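Local coordinates for dihydrodipicolinate synthase family protein (Sinorhizobium meliloti, PDB 4DNH) that is of unknown function but folds as an eight-stranded beta/alpha barrel of the dihydrodipicolinate synthase family, at residues 3-8 with 377-382; 79-84 with 98-103; 114-119 with 152-157. All blocks are in the same frame, centred on the assembly; numbering follows the deposited sequence.

Overall arrangement
From the N terminus the chain enters strand 4-9, whose partner in contact 1, helix 371-384, arrives only near the C terminus; contact 1 therefore closes a loop that holds almost the whole protein, with contacts 2 and 3 nested inside it. Contact 2 closes a short loop between strand 77-80 and helix 93-108. The chain then runs on to strand 115-119, which contact 3 joins to strand 153-155 after one helical crossover. Contacts 2 and 3 follow in series and touch, as Glu80 pairs through its backbone with Ala116 and Gly118 in the barrel sheet. Contact 1 lies apart, its nearest atoms about 17 Å from contact 2.

Contact 1: 3-8 with 377-382; sequences VSIDLP and RMRRVL
Ile5 reaches from the N-terminal strand onto helix 371-384 and meets three residues of the segment 377-382. Its CB lies beside NH1 of Arg379, and CG1 sits 3.3 Å from the same NH1, at the edge of the guanidinium and near its plane. With CG1 anti to the backbone N (chi1 -179°), the longer branch places CD1 against the helix. There CD1 packs 3.9 Å from CG of Met378, a selenomethionine, and 4.1 Å from CD2 of Leu382, and it also rests against CG and CD of Arg379. The side chains of Ile5 and Arg379 run alongside each other with opposite headings, the methylenes of the arginine lying along the isoleucine tip while its guanidinium returns to the strand backbone. At that end NH1 gives a weak, strongly bent hydrogen bond to O of Ser4 (3.2 Å, 120° at the hydrogen), the carbonyl oxygen lying oblique to the guanidinium. Strand 4-9 pairs with strand 12-17 as an antiparallel hairpin, separate from the barrel sheet, and helix 371-384 lies beside it, the axes of the two short segments 9.8 Å apart at a 37° angle. Further along the strand, Leu7 CD2 touches both CG of Met378 at 3.9 Å and CD2 of Leu382 at 4.0 Å. The other methyl of that second leucine, Leu382 CD1, comes within 4.1 Å of CD of Pro8. Phe359 of helix 352-364 borders both Ile5 and Leu7, and Phe329 of helix 323-333 touches Met378, extending this apolar cluster to two further helices. On the strand itself, Ser4 OG is hydrogen-bonded to Asp17 OD1, across the hairpin.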
ATOM      1  N   VAL A   3      -5.758 -30.547  -7.945  1.00 77.60           N
ATOM      2  CA  VAL A   3      -4.909 -29.815  -8.871  1.00 71.56           C
ATOM      3  C   VAL A   3      -3.457 -29.852  -8.407  1.00 69.45           C
ATOM      4  O   VAL A   3      -3.140 -29.570  -7.244  1.00 64.50           O
ATOM      5  CB  VAL A   3      -5.377 -28.355  -9.049  1.00 69.98           C
ATOM      6  CG1 VAL A   3      -4.492 -27.639 -10.056  1.00 66.63           C
ATOM      7  CG2 VAL A   3      -6.839 -28.298  -9.491  1.00 69.10           C
ATOM      8  N   SER A   4      -2.582 -30.205  -9.342  1.00 71.79           N
ATOM      9  CA  SER A   4      -1.167 -30.393  -9.074  1.00 69.53           C
ATOM     10  C   SER A   4      -0.349 -29.646 -10.129  1.00 66.25           C
ATOM     11  O   SER A   4      -0.778 -29.508 -11.273  1.00 67.86           O
ATOM     12  CB  SER A   4      -0.841 -31.891  -9.070  1.00 71.27           C
ATOM     13  OG  SER A   4       0.551 -32.126  -8.964  1.00 74.02           O
ATOM     14  N   ILE A   5       0.822 -29.151  -9.736  1.00 62.24           N
ATOM     15  CA  ILE A   5       1.710 -28.419 -10.649  1.00 59.41           C
ATOM     16  C   ILE A   5       3.188 -28.625 -10.273  1.00 60.36           C
ATOM     17  O   ILE A   5       3.536 -28.674  -9.085  1.00 59.81           O
ATOM     18  CB  ILE A   5       1.335 -26.908 -10.724  1.00 55.28           C
ATOM     19  CG1 ILE A   5       2.248 -26.154 -11.704  1.00 53.14           C
ATOM     20  CG2 ILE A   5       1.350 -26.253  -9.344  1.00 52.88           C
ATOM     21  CD1 ILE A   5       1.658 -24.860 -12.213  1.00 51.19           C
ATOM     22  N   ASP A   6       4.050 -28.768 -11.279  1.00 60.72           N
ATOM     23  CA  ASP A   6       5.493 -28.850 -11.029  1.00 60.85           C
ATOM     24  C   ASP A   6       6.120 -27.463 -10.961  1.00 55.12           C
ATOM     25  O   ASP A   6       5.971 -26.667 -11.874  1.00 58.33           O
ATOM     26  CB  ASP A   6       6.191 -29.724 -12.069  1.00 65.04           C
ATOM     27  CG  ASP A   6       6.075 -31.207 -11.758  1.00 71.82           C
ATOM     28  OD1 ASP A   6       5.761 -31.576 -10.601  1.00 75.06           O
ATOM     29  OD2 ASP A   6       6.312 -32.013 -12.674  1.00 74.41           O
ATOM     30  N   LEU A   7       6.807 -27.186  -9.860  1.00 52.23           N
ATOM     31  CA  LEU A   7       7.327 -25.851  -9.563  1.00 49.69           C
ATOM     32  C   LEU A   7       8.799 -25.896  -9.199  1.00 53.92           C
ATOM     33  O   LEU A   7       9.277 -26.904  -8.665  1.00 57.86           O
ATOM     34  CB  LEU A   7       6.549 -25.207  -8.419  1.00 44.55           C
ATOM     35  CG  LEU A   7       5.064 -24.915  -8.603  1.00 43.91           C
ATOM     36  CD1 LEU A   7       4.535 -24.356  -7.299  1.00 45.20           C
ATOM     37  CD2 LEU A   7       4.755 -23.939  -9.734  1.00 42.39           C
ATOM     38  N   PRO A   8       9.528 -24.806  -9.488  1.00 56.52           N
ATOM     39  CA  PRO A   8      10.958 -24.783  -9.179  1.00 59.74           C
ATOM     40  C   PRO A   8      11.276 -24.536  -7.707  1.00 63.19           C
ATOM     41  O   PRO A   8      10.735 -23.613  -7.096  1.00 58.99           O
ATOM     42  CB  PRO A   8      11.506 -23.653 -10.050  1.00 59.05           C
ATOM     43  CG  PRO A   8      10.339 -22.827 -10.450  1.00 57.32           C
ATOM     44  CD  PRO A   8       9.088 -23.628 -10.264  1.00 56.38           C
ATOM     45  N   ARG A 377      -2.457 -20.019 -15.280  1.00 46.99           N
ATOM     46  CA  ARG A 377      -1.614 -18.846 -15.416  1.00 45.83           C
ATOM     47  C   ARG A 377      -0.179 -19.070 -14.954  1.00 47.14           C
ATOM     48  O   ARG A 377       0.754 -18.659 -15.655  1.00 48.32           O
ATOM     49  CB  ARG A 377      -2.252 -17.642 -14.734  1.00 42.80           C
ATOM     50  CG  ARG A 377      -3.075 -16.865 -15.725  1.00 42.86           C
ATOM     51  CD  ARG A 377      -4.275 -16.183 -15.127  1.00 43.12           C
ATOM     52  NE  ARG A 377      -5.089 -15.636 -16.217  1.00 44.40           N
ATOM     53  CZ  ARG A 377      -5.402 -14.356 -16.354  1.00 44.82           C
ATOM     54  NH1 ARG A 377      -4.999 -13.461 -15.453  1.00 43.28           N
ATOM     55  NH2 ARG A 377      -6.137 -13.976 -17.383  1.00 47.01           N
HETATM   56  N   MSE A 378      -0.001 -19.749 -13.818  1.00 45.64           N
HETATM   57  CA  MSE A 378       1.330 -20.179 -13.387  1.00 48.43           C
HETATM   58  C   MSE A 378       1.989 -21.054 -14.429  1.00 49.62           C
HETATM   59  O   MSE A 378       3.192 -20.932 -14.663  1.00 52.04           O
HETATM   60  CB  MSE A 378       1.292 -20.896 -12.038  1.00 53.07           C
HETATM   61  CG  MSE A 378       2.704 -21.170 -11.509  1.00 60.27           C
HETATM   62 SE   MSE A 378       3.561 -19.608 -10.642  1.00 69.94          SE
HETATM   63  CE  MSE A 378       5.268 -19.658 -11.614  1.00 61.43           C
ATOM     64  N   ARG A 379       1.220 -21.938 -15.061  1.00 49.17           N
ATOM     65  CA  ARG A 379       1.763 -22.808 -16.107  1.00 51.67           C
ATOM     66  C   ARG A 379       2.269 -21.997 -17.297  1.00 52.28           C
ATOM     67  O   ARG A 379       3.320 -22.315 -17.850  1.00 51.61           O
ATOM     68  CB  ARG A 379       0.734 -23.839 -16.569  1.00 53.03           C
ATOM     69  CG  ARG A 379       0.929 -25.243 -16.024  1.00 56.48           C
ATOM     70  CD  ARG A 379      -0.388 -25.759 -15.447  1.00 60.58           C
ATOM     71  NE  ARG A 379      -0.630 -27.179 -15.685  1.00 62.01           N
ATOM     72  CZ  ARG A 379      -0.232 -28.170 -14.890  1.00 66.32           C
ATOM     73  NH1 ARG A 379       0.459 -27.921 -13.792  1.00 64.49           N
ATOM     74  NH2 ARG A 379      -0.513 -29.429 -15.206  1.00 72.00           N
ATOM     75  N   ARG A 380       1.529 -20.954 -17.679  1.00 51.80           N
ATOM     76  CA  ARG A 380       1.921 -20.100 -18.802  1.00 54.57           C
ATOM     77  C   ARG A 380       3.192 -19.329 -18.495  1.00 54.20           C
ATOM     78  O   ARG A 380       4.017 -19.102 -19.387  1.00 58.37           O
ATOM     79  CB  ARG A 380       0.796 -19.132 -19.214  1.00 58.98           C
ATOM     80  CG  ARG A 380      -0.067 -19.657 -20.353  1.00 67.65           C
ATOM     81  CD  ARG A 380      -0.821 -18.562 -21.102  1.00 74.32           C
ATOM     82  NE  ARG A 380      -2.188 -18.375 -20.607  1.00 77.33           N
ATOM     83  CZ  ARG A 380      -2.648 -17.264 -20.023  1.00 79.77           C
ATOM     84  NH1 ARG A 380      -1.866 -16.198 -19.844  1.00 79.10           N
ATOM     85  NH2 ARG A 380      -3.909 -17.217 -19.611  1.00 77.72           N
ATOM     86  N   VAL A 381       3.351 -18.950 -17.229  1.00 49.86           N
ATOM     87  CA  VAL A 381       4.546 -18.254 -16.756  1.00 47.00           C
ATOM     88  C   VAL A 381       5.776 -19.177 -16.763  1.00 46.75           C
ATOM     89  O   VAL A 381       6.839 -18.793 -17.252  1.00 48.26           O
ATOM     90  CB  VAL A 381       4.306 -17.612 -15.368  1.00 45.21           C
ATOM     91  CG1 VAL A 381       5.607 -17.074 -14.784  1.00 44.26           C
ATOM     92  CG2 VAL A 381       3.263 -16.502 -15.481  1.00 41.71           C
ATOM     93  N   LEU A 382       5.626 -20.390 -16.243  1.00 45.18           N
ATOM     94  CA  LEU A 382       6.670 -21.410 -16.350  1.00 45.76           C
ATOM     95  C   LEU A 382       7.055 -21.712 -17.793  1.00 48.43           C
ATOM     96  O   LEU A 382       8.243 -21.855 -18.096  1.00 50.62           O
ATOM     97  CB  LEU A 382       6.218 -22.713 -15.705  1.00 46.76           C
ATOM     98  CG  LEU A 382       6.537 -23.125 -14.275  1.00 47.96           C
ATOM     99  CD1 LEU A 382       6.937 -21.963 -13.383  1.00 46.40           C
ATOM    100  CD2 LEU A 382       5.315 -23.851 -13.717  1.00 50.00           C
TER

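Contact 2: 79-84 with 98-103; sequences AESMDT and ELIRRS
OE2 of Glu80 is gripped by two groups: the hydroxyl of Ser103, which donates a hydrogen bond of 2.6 Å from OG to OE2, and NE of Arg68 in helix 61-73, which forms a salt bridge with it. The serine comes to the anti side of OE2, 22° out of the carboxylate plane. The second oxygen, OE1, is met on its own anti side by the backbone N of Ser81 at 2.8 Å, a bond only 17° from the plane. Held at both oxygens, the buried carboxylate has little freedom to rotate. The bend of the Glu80 chain at chi2 (-62°) folds the acid back far enough for OE1 to meet the next residue's N-H. Leu99 runs roughly perpendicular to Glu80, its CD1 lying 3.5 Å from OE2 and its CD2 3.6 Å from OE1, one methyl near each oxygen. Ser81, where the chain leaves the strand, places its OG 3.5 Å from CG1 of Ile100 and near CD2 of Leu99. This hydroxyl touches apolar carbons across the contact, yet its polar partner is Ala96 O, one turn before Ile100 in helix 93-108. Ile100 and Ser103 also reach strand 115-119, at Cys117 and Ile115. Strand 77-80, helix 93-108 and strand 115-119 form a beta-alpha-beta unit of the eight-stranded TIM barrel, in which each helix returns along the outside of the sheet; here helix 93-108 meets the C-terminal end of strand 77-80.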
ATOM      1  N   ALA A  79      -6.574   3.702  -0.873  1.00 35.33           N
ATOM      2  CA  ALA A  79      -5.518   4.707  -0.722  1.00 36.45           C
ATOM      3  C   ALA A  79      -4.865   4.896  -2.084  1.00 37.24           C
ATOM      4  O   ALA A  79      -4.135   4.007  -2.535  1.00 37.77           O
ATOM      5  CB  ALA A  79      -4.478   4.239   0.286  1.00 36.47           C
ATOM      6  N   GLU A  80      -5.111   6.034  -2.735  1.00 36.40           N
ATOM      7  CA  GLU A  80      -4.746   6.166  -4.134  1.00 37.71           C
ATOM      8  C   GLU A  80      -3.425   6.805  -4.424  1.00 39.34           C
ATOM      9  O   GLU A  80      -3.001   7.758  -3.752  1.00 38.56           O
ATOM     10  CB  GLU A  80      -5.794   6.926  -4.938  1.00 41.50           C
ATOM     11  CG  GLU A  80      -6.753   6.024  -5.684  1.00 45.89           C
ATOM     12  CD  GLU A  80      -6.105   5.140  -6.727  1.00 46.51           C
ATOM     13  OE1 GLU A  80      -4.879   4.856  -6.685  1.00 49.57           O
ATOM     14  OE2 GLU A  80      -6.866   4.691  -7.587  1.00 44.12           O
ATOM     15  N   SER A  81      -2.818   6.280  -5.486  1.00 39.81           N
ATOM     16  CA  SER A  81      -1.578   6.776  -6.002  1.00 40.69           C
ATOM     17  C   SER A  81      -0.536   6.741  -4.880  1.00 39.25           C
ATOM     18  O   SER A  81       0.262   7.655  -4.711  1.00 38.56           O
ATOM     19  CB  SER A  81      -1.783   8.179  -6.586  1.00 42.71           C
ATOM     20  OG  SER A  81      -2.629   8.134  -7.720  1.00 41.91           O
HETATM   21  N   MSE A  82      -0.556   5.655  -4.125  1.00 40.06           N
HETATM   22  CA  MSE A  82       0.372   5.482  -3.019  1.00 46.33           C
HETATM   23  C   MSE A  82       1.587   4.706  -3.457  1.00 47.83           C
HETATM   24  O   MSE A  82       1.771   4.407  -4.648  1.00 46.52           O
HETATM   25  CB  MSE A  82      -0.398   4.801  -1.886  1.00 50.26           C
HETATM   26  CG  MSE A  82      -1.347   5.805  -1.226  1.00 55.77           C
HETATM   27 SE   MSE A  82      -0.247   7.182  -0.335  1.00 66.88          SE
HETATM   28  CE  MSE A  82       0.384   6.029   1.134  1.00 66.13           C
ATOM     29  N   ASP A  83       2.434   4.363  -2.496  1.00 48.28           N
ATOM     30  CA  ASP A  83       3.644   3.623  -2.796  1.00 46.44           C
ATOM     31  C   ASP A  83       3.331   2.350  -3.576  1.00 42.20           C
ATOM     32  O   ASP A  83       4.080   1.988  -4.458  1.00 41.12           O
ATOM     33  CB  ASP A  83       4.400   3.284  -1.513  1.00 51.61           C
ATOM     34  CG  ASP A  83       5.783   2.760  -1.788  1.00 55.07           C
ATOM     35  OD1 ASP A  83       6.687   3.584  -2.050  1.00 57.83           O
ATOM     36  OD2 ASP A  83       5.966   1.521  -1.762  1.00 56.25           O
ATOM     37  N   THR A  84       2.223   1.679  -3.262  1.00 41.95           N
ATOM     38  CA  THR A  84       1.823   0.462  -4.007  1.00 39.35           C
ATOM     39  C   THR A  84       1.481   0.753  -5.469  1.00 38.73           C
ATOM     40  O   THR A  84       1.587  -0.126  -6.323  1.00 39.46           O
ATOM     41  CB  THR A  84       0.638  -0.280  -3.346  1.00 37.02           C
ATOM     42  OG1 THR A  84       0.936  -0.517  -1.971  1.00 39.96           O
ATOM     43  CG2 THR A  84       0.392  -1.618  -4.005  1.00 35.23           C
ATOM     44  N   GLU A  98      -3.818  12.163 -12.516  1.00 41.33           N
ATOM     45  CA  GLU A  98      -4.886  11.641 -13.357  1.00 43.21           C
ATOM     46  C   GLU A  98      -5.580  10.459 -12.686  1.00 42.38           C
ATOM     47  O   GLU A  98      -6.797  10.350 -12.728  1.00 41.97           O
ATOM     48  CB  GLU A  98      -4.358  11.298 -14.749  1.00 47.60           C
ATOM     49  CG  GLU A  98      -5.372  10.738 -15.732  1.00 55.49           C
ATOM     50  CD  GLU A  98      -6.430  11.736 -16.190  1.00 65.95           C
ATOM     51  OE1 GLU A  98      -6.597  12.816 -15.563  1.00 64.46           O
ATOM     52  OE2 GLU A  98      -7.115  11.421 -17.195  1.00 70.88           O
ATOM     53  N   LEU A  99      -4.813   9.608 -12.014  1.00 42.54           N
ATOM     54  CA  LEU A  99      -5.391   8.439 -11.349  1.00 40.97           C
ATOM     55  C   LEU A  99      -6.279   8.889 -10.195  1.00 41.16           C
ATOM     56  O   LEU A  99      -7.392   8.391 -10.011  1.00 43.13           O
ATOM     57  CB  LEU A  99      -4.289   7.514 -10.870  1.00 39.44           C
ATOM     58  CG  LEU A  99      -4.638   6.252 -10.091  1.00 40.71           C
ATOM     59  CD1 LEU A  99      -5.726   5.432 -10.774  1.00 41.80           C
ATOM     60  CD2 LEU A  99      -3.364   5.435  -9.921  1.00 39.43           C
ATOM     61  N   ILE A 100      -5.793   9.868  -9.453  1.00 39.73           N
ATOM     62  CA  ILE A 100      -6.563  10.489  -8.397  1.00 41.38           C
ATOM     63  C   ILE A 100      -7.878  11.070  -8.935  1.00 42.43           C
ATOM     64  O   ILE A 100      -8.936  10.793  -8.400  1.00 42.58           O
ATOM     65  CB  ILE A 100      -5.715  11.527  -7.627  1.00 40.92           C
ATOM     66  CG1 ILE A 100      -4.632  10.793  -6.813  1.00 39.20           C
ATOM     67  CG2 ILE A 100      -6.604  12.395  -6.742  1.00 41.48           C
ATOM     68  CD1 ILE A 100      -3.640  11.686  -6.092  1.00 38.68           C
ATOM     69  N   ARG A 101      -7.801  11.835 -10.016  1.00 44.71           N
ATOM     70  CA  ARG A 101      -8.980  12.416 -10.671  1.00 44.98           C
ATOM     71  C   ARG A 101     -10.023  11.365 -11.106  1.00 42.99           C
ATOM     72  O   ARG A 101     -11.197  11.484 -10.762  1.00 41.32           O
ATOM     73  CB  ARG A 101      -8.541  13.282 -11.853  1.00 45.43           C
ATOM     74  CG  ARG A 101      -9.662  14.013 -12.565  1.00 46.83           C
ATOM     75  CD  ARG A 101      -9.234  14.402 -13.970  1.00 51.64           C
ATOM     76  NE  ARG A 101     -10.377  14.317 -14.873  1.00 62.17           N
ATOM     77  CZ  ARG A 101     -10.526  13.434 -15.859  1.00 62.75           C
ATOM     78  NH1 ARG A 101      -9.582  12.543 -16.134  1.00 59.82           N
ATOM     79  NH2 ARG A 101     -11.627  13.463 -16.594  1.00 64.70           N
ATOM     80  N   ARG A 102      -9.597  10.341 -11.845  1.00 43.08           N
ATOM     81  CA  ARG A 102     -10.505   9.248 -12.246  1.00 43.06           C
ATOM     82  C   ARG A 102     -11.114   8.513 -11.046  1.00 44.57           C
ATOM     83  O   ARG A 102     -12.327   8.307 -11.004  1.00 46.89           O
ATOM     84  CB  ARG A 102      -9.799   8.223 -13.120  1.00 42.57           C
ATOM     85  CG  ARG A 102      -8.906   8.815 -14.175  1.00 47.37           C
ATOM     86  CD  ARG A 102      -9.617   8.917 -15.486  1.00 53.93           C
ATOM     87  NE  ARG A 102      -8.662   9.055 -16.580  1.00 57.02           N
ATOM     88  CZ  ARG A 102      -8.795   8.454 -17.757  1.00 52.68           C
ATOM     89  NH1 ARG A 102      -9.830   7.644 -17.985  1.00 46.60           N
ATOM     90  NH2 ARG A 102      -7.880   8.655 -18.698  1.00 53.50           N
ATOM     91  N   SER A 103     -10.280   8.117 -10.080  1.00 42.46           N
ATOM     92  CA  SER A 103     -10.761   7.391  -8.896  1.00 42.96           C
ATOM     93  C   SER A 103     -11.782   8.163  -8.046  1.00 44.61           C
ATOM     94  O   SER A 103     -12.796   7.594  -7.633  1.00 45.79           O
ATOM     95  CB  SER A 103      -9.601   6.923  -8.029  1.00 42.68           C
ATOM     96  OG  SER A 103      -9.025   5.764  -8.589  1.00 43.61           O
TER

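Contact 3: 114-119 with 152-157; sequences LIACGA and RIILMA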
ATOM      1  N   LEU A 114     -14.848   4.650   0.181  1.00 41.09           N
ATOM      2  CA  LEU A 114     -13.897   5.392   0.999  1.00 39.80           C
ATOM      3  C   LEU A 114     -12.551   5.459   0.261  1.00 41.03           C
ATOM      4  O   LEU A 114     -12.060   4.463  -0.273  1.00 41.40           O
ATOM      5  CB  LEU A 114     -13.750   4.739   2.371  1.00 39.48           C
ATOM      6  CG  LEU A 114     -12.554   5.091   3.285  1.00 39.91           C
ATOM      7  CD1 LEU A 114     -12.732   6.436   3.985  1.00 40.53           C
ATOM      8  CD2 LEU A 114     -12.340   3.985   4.315  1.00 39.82           C
ATOM      9  N   ILE A 115     -11.959   6.644   0.235  1.00 41.45           N
ATOM     10  CA  ILE A 115     -10.805   6.916  -0.594  1.00 39.68           C
ATOM     11  C   ILE A 115     -10.078   8.134  -0.054  1.00 40.73           C
ATOM     12  O   ILE A 115     -10.699   9.094   0.410  1.00 41.88           O
ATOM     13  CB  ILE A 115     -11.190   7.083  -2.103  1.00 37.75           C
ATOM     14  CG1 ILE A 115      -9.982   7.514  -2.940  1.00 35.33           C
ATOM     15  CG2 ILE A 115     -12.372   8.046  -2.285  1.00 37.89           C
ATOM     16  CD1 ILE A 115     -10.056   7.089  -4.386  1.00 34.70           C
ATOM     17  N   ALA A 116      -8.751   8.067  -0.095  1.00 41.04           N
ATOM     18  CA  ALA A 116      -7.900   9.175   0.292  1.00 40.56           C
ATOM     19  C   ALA A 116      -6.701   9.139  -0.630  1.00 40.48           C
ATOM     20  O   ALA A 116      -6.242   8.057  -1.029  1.00 40.48           O
ATOM     21  CB  ALA A 116      -7.478   9.053   1.753  1.00 39.85           C
ATOM     22  N   CYS A 117      -6.176  10.316  -0.938  1.00 40.71           N
ATOM     23  CA  CYS A 117      -5.285  10.479  -2.063  1.00 42.02           C
ATOM     24  C   CYS A 117      -3.932  10.984  -1.647  1.00 43.55           C
ATOM     25  O   CYS A 117      -3.837  12.005  -0.963  1.00 45.14           O
ATOM     26  CB  CYS A 117      -5.909  11.462  -3.042  1.00 46.00           C
ATOM     27  SG  CYS A 117      -7.588  10.972  -3.483  1.00 49.83           S
ATOM     28  N   GLY A 118      -2.887  10.281  -2.085  1.00 40.60           N
ATOM     29  CA  GLY A 118      -1.532  10.671  -1.768  1.00 41.63           C
ATOM     30  C   GLY A 118      -1.109  11.994  -2.382  1.00 43.62           C
ATOM     31  O   GLY A 118      -1.105  12.149  -3.615  1.00 43.64           O
ATOM     32  N   ALA A 119      -0.734  12.931  -1.513  1.00 43.59           N
ATOM     33  CA  ALA A 119      -0.246  14.255  -1.910  1.00 45.16           C
ATOM     34  C   ALA A 119       1.186  14.445  -1.426  1.00 48.04           C
ATOM     35  O   ALA A 119       1.499  14.225  -0.241  1.00 48.37           O
ATOM     36  CB  ALA A 119      -1.138  15.348  -1.346  1.00 45.89           C
ATOM     37  N   ARG A 152      -9.911  13.721  -0.001  1.00 49.62           N
ATOM     38  CA  ARG A 152      -9.157  13.784   1.249  1.00 50.16           C
ATOM     39  C   ARG A 152      -7.706  13.319   0.994  1.00 46.80           C
ATOM     40  O   ARG A 152      -7.448  12.479   0.124  1.00 42.42           O
ATOM     41  CB  ARG A 152      -9.860  13.027   2.394  1.00 56.10           C
ATOM     42  CG  ARG A 152     -10.267  11.578   2.119  1.00 58.29           C
ATOM     43  CD  ARG A 152     -10.748  10.861   3.393  1.00 62.14           C
ATOM     44  NE  ARG A 152      -9.738  10.874   4.464  1.00 63.60           N
ATOM     45  CZ  ARG A 152      -9.771  10.136   5.575  1.00 68.46           C
ATOM     46  NH1 ARG A 152      -8.791  10.244   6.464  1.00 68.70           N
ATOM     47  NH2 ARG A 152     -10.768   9.289   5.808  1.00 73.20           N
ATOM     48  N   ILE A 153      -6.771  13.898   1.740  1.00 48.38           N
ATOM     49  CA  ILE A 153      -5.347  13.769   1.474  1.00 46.05           C
ATOM     50  C   ILE A 153      -4.651  12.776   2.395  1.00 45.33           C
ATOM     51  O   ILE A 153      -4.966  12.687   3.582  1.00 47.26           O
ATOM     52  CB  ILE A 153      -4.647  15.141   1.634  1.00 48.08           C
ATOM     53  CG1 ILE A 153      -4.930  16.032   0.426  1.00 48.35           C
ATOM     54  CG2 ILE A 153      -3.134  14.988   1.827  1.00 46.91           C
ATOM     55  CD1 ILE A 153      -6.070  16.981   0.656  1.00 52.07           C
ATOM     56  N   ILE A 154      -3.720  12.018   1.822  1.00 42.84           N
ATOM     57  CA  ILE A 154      -2.725  11.281   2.579  1.00 42.45           C
ATOM     58  C   ILE A 154      -1.441  12.033   2.313  1.00 43.54           C
ATOM     59  O   ILE A 154      -0.990  12.100   1.173  1.00 42.50           O
ATOM     60  CB  ILE A 154      -2.538   9.842   2.079  1.00 40.07           C
ATOM     61  CG1 ILE A 154      -3.794   9.022   2.335  1.00 39.38           C
ATOM     62  CG2 ILE A 154      -1.351   9.196   2.787  1.00 40.17           C
ATOM     63  CD1 ILE A 154      -3.833   7.715   1.575  1.00 38.43           C
ATOM     64  N   LEU A 155      -0.872  12.627   3.351  1.00 45.55           N
ATOM     65  CA  LEU A 155       0.250  13.521   3.162  1.00 47.52           C
ATOM     66  C   LEU A 155       1.551  12.726   3.124  1.00 49.69           C
ATOM     67  O   LEU A 155       2.014  12.205   4.142  1.00 49.83           O
ATOM     68  CB  LEU A 155       0.267  14.592   4.245  1.00 49.09           C
ATOM     69  CG  LEU A 155       1.241  15.745   4.048  1.00 50.02           C
ATOM     70  CD1 LEU A 155       0.914  16.498   2.773  1.00 48.31           C
ATOM     71  CD2 LEU A 155       1.190  16.669   5.250  1.00 51.90           C
HETATM   72  N   MSE A 156       2.123  12.630   1.930  1.00 50.57           N
HETATM   73  CA  MSE A 156       3.286  11.780   1.699  1.00 53.27           C
HETATM   74  C   MSE A 156       4.563  12.461   2.118  1.00 53.21           C
HETATM   75  O   MSE A 156       4.637  13.704   2.179  1.00 55.15           O
HETATM   76  CB  MSE A 156       3.301  11.395   0.223  1.00 55.10           C
HETATM   77  CG  MSE A 156       2.207  10.355  -0.016  1.00 60.06           C
HETATM   78 SE   MSE A 156       2.151   9.886  -1.931  1.00 66.93          SE
HETATM   79  CE  MSE A 156       3.318   8.292  -1.899  1.00 59.41           C
ATOM     80  N   ALA A 157       5.571  11.648   2.430  1.00 49.36           N
ATOM     81  CA  ALA A 157       6.893  12.153   2.766  1.00 50.60           C
ATOM     82  C   ALA A 157       7.535  12.689   1.499  1.00 50.72           C
ATOM     83  O   ALA A 157       7.176  12.276   0.399  1.00 52.48           O
ATOM     84  CB  ALA A 157       7.741  11.058   3.382  1.00 50.57           C
TER
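Cys117 is held at both its N-H and its carbonyl by the neighbouring strand: its N donates to Arg152 O (2.7 Å), and its O accepts from Ile154 N (2.8 Å). In the first bond the donor is tilted somewhat from the carbonyl plane of Arg152; in the second it stands well above that of Cys117, 56° out of it. The ladder continues with Ala119 N to Ile154 O, nearly straight at 172°, and ends with Met156 N to Ala119 O. On one face Ala116 CB packs 3.7 Å from CG1 of Ile154, and the selenium of Met156, a selenomethionine, approaches CA of Gly118. On the face carrying Cys117 and Ala119, Ala119 CB meets CG2 of Ile153 at 3.8 Å. At the start of the ladder, Arg152 has CG between its backbone N and carbonyl carbon (chi1 52°), which lays the chain beside Ala116, with CG 3.8 Å from CB. The guanidinium then passes obliquely by Leu114, NH2 lying 3.9 Å from CD1. These are neighbouring parallel strands of the TIM barrel, linked by the beta-alpha-beta crossover through helix 132-148. That helix covers Cys117 and Ala119 with Ile146, while Ile100 and Leu104 of helix 93-108 also touch Cys117. Arg152 NH1 forms a salt bridge with Asp227 of strand 226-232. With an alanine in place of Arg152, Asp227 is likely to be left without this charged mate and the flank of Ala116 without its methylene cover. Farther out, Arg87 NH2 hydrogen-bonds Gly118 O, and Met82 packs on Ile154.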